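Local coordinates for PHD-type domain-containing protein (PDB 6VHF) that binds a zinc ion through a non-canonical zinc finger and, as the RbBP5-interacting domain of Cfp1, joins the H3K4 methyltransferase complex COMPASS, at residues 27-41 with 141-153. Numbering follows the deposited sequence.
Sequences CRQMLQLIELAIARR and WGALLTKTVRHDI
Cys27 and Val149 mark the closest backbone approach, CA to CA 6.0 Å, as helix segments 27-41 and 141-153 run nearly antiparallel, their axes 9.3 Å apart at 166°. No hydrogen bond crosses; interdigitated side chains join them, knobs into holes. Val149 is one knob, seated among Cys27, Met30, Leu31 and Ile34. With chi1 at 176°, its CG1 lies trans to the amide nitrogen and points at the Leu31 branch point, CG1 to CG 3.6 Å. The Leu31 and Val149 side chains run alongside each other, pointing opposite ways, whereas Leu31 meets Ile153 tip to tip, CD1 to CD1 3.9 Å. An alanine in place of Leu31 would take away both methyl branches and is likely to open a gap between Val149, Arg150 and Ile153. Ile34 enters the next hole, its CD1 3.7 Å from Leu145 CB. Beside it, Thr146 OG1 donates back to Gly142 O (2.9 Å), reaching that carbonyl from the face opposite to the Thr146 N bond. At the other end Trp141 fits among Ile34, Ala37, Ile38 and Arg41: Ala37 CB approaches CH2 obliquely at 3.7 Å, while Ile38 N lies at the ring edge. The chemistry thus pairs an apolar seam between helices 4-46 and 141-177 with a polar tie from Trp141 NE1 to the backbone carbonyl of Cys57, a zinc ligand, linking the helix pair to the metal site.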
loop_
_atom_site.group_PDB
_atom_site.type_symbol
_atom_site.label_atom_id
_atom_site.label_comp_id
_atom_site.label_asym_id
_atom_site.label_seq_id
_atom_site.Cartn_x
_atom_site.Cartn_y
_atom_site.Cartn_z
ATOM N N CYS A 27 -1.290 -3.298 1.851
ATOM C CA CYS A 27 -0.149 -2.425 2.097
ATOM C C CYS A 27 0.792 -3.010 3.146
ATOM O O CYS A 27 2.022 -2.907 3.016
ATOM C CB CYS A 27 -0.636 -1.044 2.538
ATOM S SG CYS A 27 -1.208 0.046 1.192
ATOM N N ARG A 28 0.233 -3.615 4.197
ATOM C CA ARG A 28 1.084 -4.222 5.210
ATOM C C ARG A 28 1.905 -5.358 4.612
ATOM O O ARG A 28 3.062 -5.545 4.979
ATOM C CB ARG A 28 0.248 -4.717 6.395
ATOM C CG ARG A 28 -0.568 -3.621 7.071
ATOM C CD ARG A 28 -1.019 -3.952 8.501
ATOM N NE ARG A 28 -1.920 -2.901 8.982
ATOM C CZ ARG A 28 -1.518 -1.793 9.603
ATOM N NH1 ARG A 28 -0.226 -1.607 9.816
ATOM N NH2 ARG A 28 -2.398 -0.861 10.001
ATOM N N GLN A 29 1.321 -6.107 3.674
ATOM C CA GLN A 29 2.032 -7.172 2.984
ATOM C C GLN A 29 3.071 -6.631 2.019
ATOM O O GLN A 29 4.106 -7.274 1.813
ATOM C CB GLN A 29 1.056 -8.058 2.225
ATOM C CG GLN A 29 0.217 -8.913 3.130
ATOM C CD GLN A 29 -0.852 -9.648 2.371
ATOM O OE1 GLN A 29 -1.996 -9.704 2.803
ATOM N NE2 GLN A 29 -0.486 -10.212 1.220
ATOM N N MET A 30 2.819 -5.469 1.407
ATOM C CA MET A 30 3.890 -4.833 0.650
ATOM C C MET A 30 5.059 -4.485 1.568
ATOM O O MET A 30 6.228 -4.635 1.185
ATOM C CB MET A 30 3.367 -3.595 -0.077
ATOM C CG MET A 30 2.294 -3.891 -1.140
ATOM S SD MET A 30 2.901 -4.948 -2.501
ATOM C CE MET A 30 2.516 -6.615 -1.950
ATOM N N LEU A 31 4.772 -4.066 2.803
ATOM C CA LEU A 31 5.865 -3.806 3.727
ATOM C C LEU A 31 6.646 -5.081 4.024
ATOM O O LEU A 31 7.874 -5.045 4.116
ATOM C CB LEU A 31 5.360 -3.156 5.008
ATOM C CG LEU A 31 4.855 -1.726 4.768
ATOM C CD1 LEU A 31 4.052 -1.173 5.955
ATOM C CD2 LEU A 31 6.005 -0.800 4.409
ATOM N N GLN A 32 5.970 -6.223 4.136
ATOM C CA GLN A 32 6.721 -7.463 4.331
ATOM C C GLN A 32 7.558 -7.793 3.107
ATOM O O GLN A 32 8.724 -8.200 3.232
ATOM C CB GLN A 32 5.789 -8.627 4.638
ATOM C CG GLN A 32 4.901 -8.445 5.854
ATOM C CD GLN A 32 4.185 -9.735 6.197
ATOM O OE1 GLN A 32 3.085 -9.990 5.719
ATOM N NE2 GLN A 32 4.825 -10.571 7.001
ATOM N N LEU A 33 6.976 -7.640 1.916
ATOM C CA LEU A 33 7.726 -7.873 0.686
ATOM C C LEU A 33 8.983 -7.013 0.641
ATOM O O LEU A 33 10.074 -7.499 0.324
ATOM C CB LEU A 33 6.832 -7.583 -0.517
ATOM C CG LEU A 33 7.462 -7.679 -1.901
ATOM C CD1 LEU A 33 7.923 -9.107 -2.173
ATOM C CD2 LEU A 33 6.473 -7.196 -2.976
ATOM N N ILE A 34 8.848 -5.727 0.969
ATOM C CA ILE A 34 10.006 -4.841 1.007
ATOM C C ILE A 34 11.019 -5.336 2.033
ATOM O O ILE A 34 12.228 -5.369 1.771
ATOM C CB ILE A 34 9.563 -3.403 1.307
ATOM C CG1 ILE A 34 8.635 -2.881 0.209
ATOM C CG2 ILE A 34 10.767 -2.497 1.431
ATOM C CD1 ILE A 34 7.946 -1.569 0.606
ATOM N N GLU A 35 10.546 -5.722 3.221
ATOM C CA GLU A 35 11.448 -6.316 4.199
ATOM C C GLU A 35 12.118 -7.574 3.647
ATOM O O GLU A 35 13.320 -7.772 3.835
ATOM C CB GLU A 35 10.693 -6.639 5.489
ATOM C CG GLU A 35 11.456 -6.290 6.752
ATOM C CD GLU A 35 10.623 -6.472 8.028
ATOM O OE1 GLU A 35 10.952 -7.392 8.823
ATOM O OE2 GLU A 35 9.644 -5.699 8.232
ATOM N N LEU A 36 11.358 -8.454 2.986
ATOM C CA LEU A 36 11.977 -9.659 2.439
ATOM C C LEU A 36 13.055 -9.304 1.415
ATOM O O LEU A 36 14.118 -9.942 1.373
ATOM C CB LEU A 36 10.917 -10.578 1.834
ATOM C CG LEU A 36 11.400 -11.691 0.895
ATOM C CD1 LEU A 36 12.315 -12.667 1.617
ATOM C CD2 LEU A 36 10.237 -12.431 0.276
ATOM N N ALA A 37 12.812 -8.265 0.612
ATOM C CA ALA A 37 13.783 -7.845 -0.392
ATOM C C ALA A 37 15.046 -7.316 0.269
ATOM O O ALA A 37 16.160 -7.699 -0.112
ATOM C CB ALA A 37 13.167 -6.787 -1.311
ATOM N N ILE A 38 14.888 -6.467 1.290
ATOM C CA ILE A 38 16.035 -5.976 2.041
ATOM C C ILE A 38 16.844 -7.135 2.626
ATOM O O ILE A 38 18.068 -7.170 2.489
ATOM C CB ILE A 38 15.571 -4.984 3.120
ATOM C CG1 ILE A 38 15.203 -3.658 2.472
ATOM C CG2 ILE A 38 16.668 -4.739 4.140
ATOM C CD1 ILE A 38 14.211 -2.810 3.292
ATOM N N ALA A 39 16.171 -8.117 3.252
ATOM C CA ALA A 39 16.870 -9.221 3.917
ATOM C C ALA A 39 17.606 -10.109 2.921
ATOM O O ALA A 39 18.687 -10.623 3.222
ATOM C CB ALA A 39 15.890 -10.079 4.720
ATOM N N ARG A 40 16.998 -10.357 1.759
ATOM C CA ARG A 40 17.643 -11.162 0.731
ATOM C C ARG A 40 18.839 -10.436 0.145
ATOM O O ARG A 40 19.824 -11.073 -0.248
ATOM C CB ARG A 40 16.643 -11.512 -0.375
ATOM C CG ARG A 40 15.604 -12.536 0.018
ATOM C CD ARG A 40 14.695 -12.864 -1.178
ATOM N NE ARG A 40 15.478 -13.169 -2.369
ATOM C CZ ARG A 40 15.975 -14.376 -2.636
ATOM N NH1 ARG A 40 15.735 -15.390 -1.802
ATOM N NH2 ARG A 40 16.692 -14.571 -3.741
ATOM N N ARG A 41 18.775 -9.106 0.110
ATOM C CA ARG A 41 19.906 -8.300 -0.321
ATOM C C ARG A 41 21.044 -8.396 0.682
ATOM O O ARG A 41 22.198 -8.609 0.305
ATOM C CB ARG A 41 19.460 -6.846 -0.507
ATOM C CG ARG A 41 20.592 -5.934 -0.966
ATOM C CD ARG A 41 20.261 -4.444 -0.866
ATOM N NE ARG A 41 21.430 -3.671 -1.268
ATOM C CZ ARG A 41 22.319 -3.142 -0.433
ATOM N NH1 ARG A 41 22.159 -3.251 0.881
ATOM N NH2 ARG A 41 23.373 -2.488 -0.919
ATOM N N TRP A 141 15.606 2.468 -3.025
ATOM C CA TRP A 141 14.284 1.854 -3.061
ATOM C C TRP A 141 13.809 1.451 -1.667
ATOM O O TRP A 141 12.621 1.597 -1.348
ATOM C CB TRP A 141 14.274 0.651 -4.005
ATOM C CG TRP A 141 15.285 -0.451 -3.703
ATOM C CD1 TRP A 141 16.534 -0.595 -4.253
ATOM C CD2 TRP A 141 15.105 -1.577 -2.823
ATOM N NE1 TRP A 141 17.138 -1.725 -3.758
ATOM C CE2 TRP A 141 16.286 -2.345 -2.879
ATOM C CE3 TRP A 141 14.057 -2.005 -1.995
ATOM C CZ2 TRP A 141 16.456 -3.512 -2.137
ATOM C CZ3 TRP A 141 14.225 -3.161 -1.256
ATOM C CH2 TRP A 141 15.422 -3.907 -1.333
ATOM N N GLY A 142 14.718 0.946 -0.832
ATOM C CA GLY A 142 14.330 0.475 0.488
ATOM C C GLY A 142 13.585 1.522 1.289
ATOM O O GLY A 142 12.451 1.302 1.725
ATOM N N ALA A 143 14.203 2.686 1.484
ATOM C CA ALA A 143 13.575 3.714 2.303
ATOM C C ALA A 143 12.427 4.405 1.583
ATOM O O ALA A 143 11.442 4.792 2.228
ATOM C CB ALA A 143 14.615 4.740 2.747
ATOM N N LEU A 144 12.507 4.556 0.264
ATOM C CA LEU A 144 11.451 5.282 -0.421
ATOM C C LEU A 144 10.168 4.460 -0.539
ATOM O O LEU A 144 9.081 4.977 -0.269
ATOM C CB LEU A 144 11.940 5.749 -1.786
ATOM C CG LEU A 144 13.086 6.763 -1.659
ATOM C CD1 LEU A 144 13.357 7.476 -2.975
ATOM C CD2 LEU A 144 12.804 7.778 -0.563
ATOM N N LEU A 145 10.271 3.188 -0.940
ATOM C CA LEU A 145 9.099 2.318 -1.013
ATOM C C LEU A 145 8.473 2.111 0.361
ATOM O O LEU A 145 7.241 2.041 0.483
ATOM C CB LEU A 145 9.479 0.961 -1.609
ATOM C CG LEU A 145 9.925 0.768 -3.060
ATOM C CD1 LEU A 145 9.983 -0.727 -3.396
ATOM C CD2 LEU A 145 8.987 1.494 -4.000
ATOM N N THR A 146 9.305 1.955 1.400
ATOM C CA THR A 146 8.780 1.919 2.761
ATOM C C THR A 146 7.964 3.174 3.063
ATOM O O THR A 146 6.857 3.095 3.608
ATOM C CB THR A 146 9.921 1.775 3.767
ATOM O OG1 THR A 146 10.451 0.444 3.715
ATOM C CG2 THR A 146 9.441 2.087 5.190
ATOM N N LYS A 147 8.498 4.339 2.692
ATOM C CA LYS A 147 7.841 5.610 2.969
ATOM C C LYS A 147 6.531 5.740 2.202
ATOM O O LYS A 147 5.524 6.209 2.752
ATOM C CB LYS A 147 8.797 6.758 2.621
ATOM C CG LYS A 147 8.223 8.161 2.739
ATOM C CD LYS A 147 9.287 9.248 2.541
ATOM C CE LYS A 147 8.813 10.316 1.547
ATOM N NZ LYS A 147 7.349 10.651 1.705
ATOM N N THR A 148 6.512 5.321 0.933
ATOM C CA THR A 148 5.268 5.389 0.174
ATOM C C THR A 148 4.181 4.536 0.816
ATOM O O THR A 148 3.051 5.000 1.016
ATOM C CB THR A 148 5.490 4.927 -1.259
ATOM O OG1 THR A 148 6.560 5.677 -1.839
ATOM C CG2 THR A 148 4.217 5.139 -2.064
ATOM N N VAL A 149 4.507 3.277 1.134
ATOM C CA VAL A 149 3.489 2.336 1.584
ATOM C C VAL A 149 2.978 2.729 2.963
ATOM O O VAL A 149 1.765 2.780 3.193
ATOM C CB VAL A 149 4.028 0.894 1.555
ATOM C CG1 VAL A 149 2.991 -0.062 2.112
ATOM C CG2 VAL A 149 4.370 0.502 0.120
ATOM N N ARG A 150 3.886 3.042 3.891
ATOM C CA ARG A 150 3.440 3.571 5.177
ATOM C C ARG A 150 2.589 4.824 4.996
ATOM O O ARG A 150 1.651 5.063 5.766
ATOM C CB ARG A 150 4.631 3.869 6.085
ATOM C CG ARG A 150 5.243 2.626 6.699
ATOM C CD ARG A 150 6.415 2.951 7.607
ATOM N NE ARG A 150 6.033 3.809 8.724
ATOM C CZ ARG A 150 5.512 3.358 9.864
ATOM N NH1 ARG A 150 5.310 2.057 10.020
ATOM N NH2 ARG A 150 5.186 4.199 10.841
ATOM N N HIS A 151 2.910 5.650 3.995
ATOM C CA HIS A 151 2.126 6.859 3.791
ATOM C C HIS A 151 0.723 6.506 3.308
ATOM O O HIS A 151 -0.261 7.114 3.744
ATOM C CB HIS A 151 2.824 7.803 2.805
ATOM C CG HIS A 151 2.072 9.076 2.557
ATOM N ND1 HIS A 151 1.937 10.061 3.517
ATOM C CD2 HIS A 151 1.385 9.514 1.471
ATOM C CE1 HIS A 151 1.218 11.058 3.025
ATOM N NE2 HIS A 151 0.874 10.750 1.785
ATOM N N ASP A 152 0.620 5.504 2.428
ATOM C CA ASP A 152 -0.675 5.084 1.918
ATOM C C ASP A 152 -1.552 4.511 3.023
ATOM O O ASP A 152 -2.777 4.731 3.026
ATOM C CB ASP A 152 -0.485 4.076 0.787
ATOM C CG ASP A 152 0.125 4.710 -0.477
ATOM O OD1 ASP A 152 0.145 5.960 -0.592
ATOM O OD2 ASP A 152 0.578 3.950 -1.363
ATOM N N ILE A 153 -0.949 3.821 3.992
ATOM C CA ILE A 153 -1.744 3.321 5.103
ATOM C C ILE A 153 -2.382 4.481 5.847
ATOM O O ILE A 153 -3.576 4.458 6.145
ATOM C CB ILE A 153 -0.891 2.429 6.023
ATOM C CG1 ILE A 153 -0.400 1.222 5.228
ATOM C CG2 ILE A 153 -1.701 1.941 7.207
ATOM C CD1 ILE A 153 0.356 0.199 6.059
#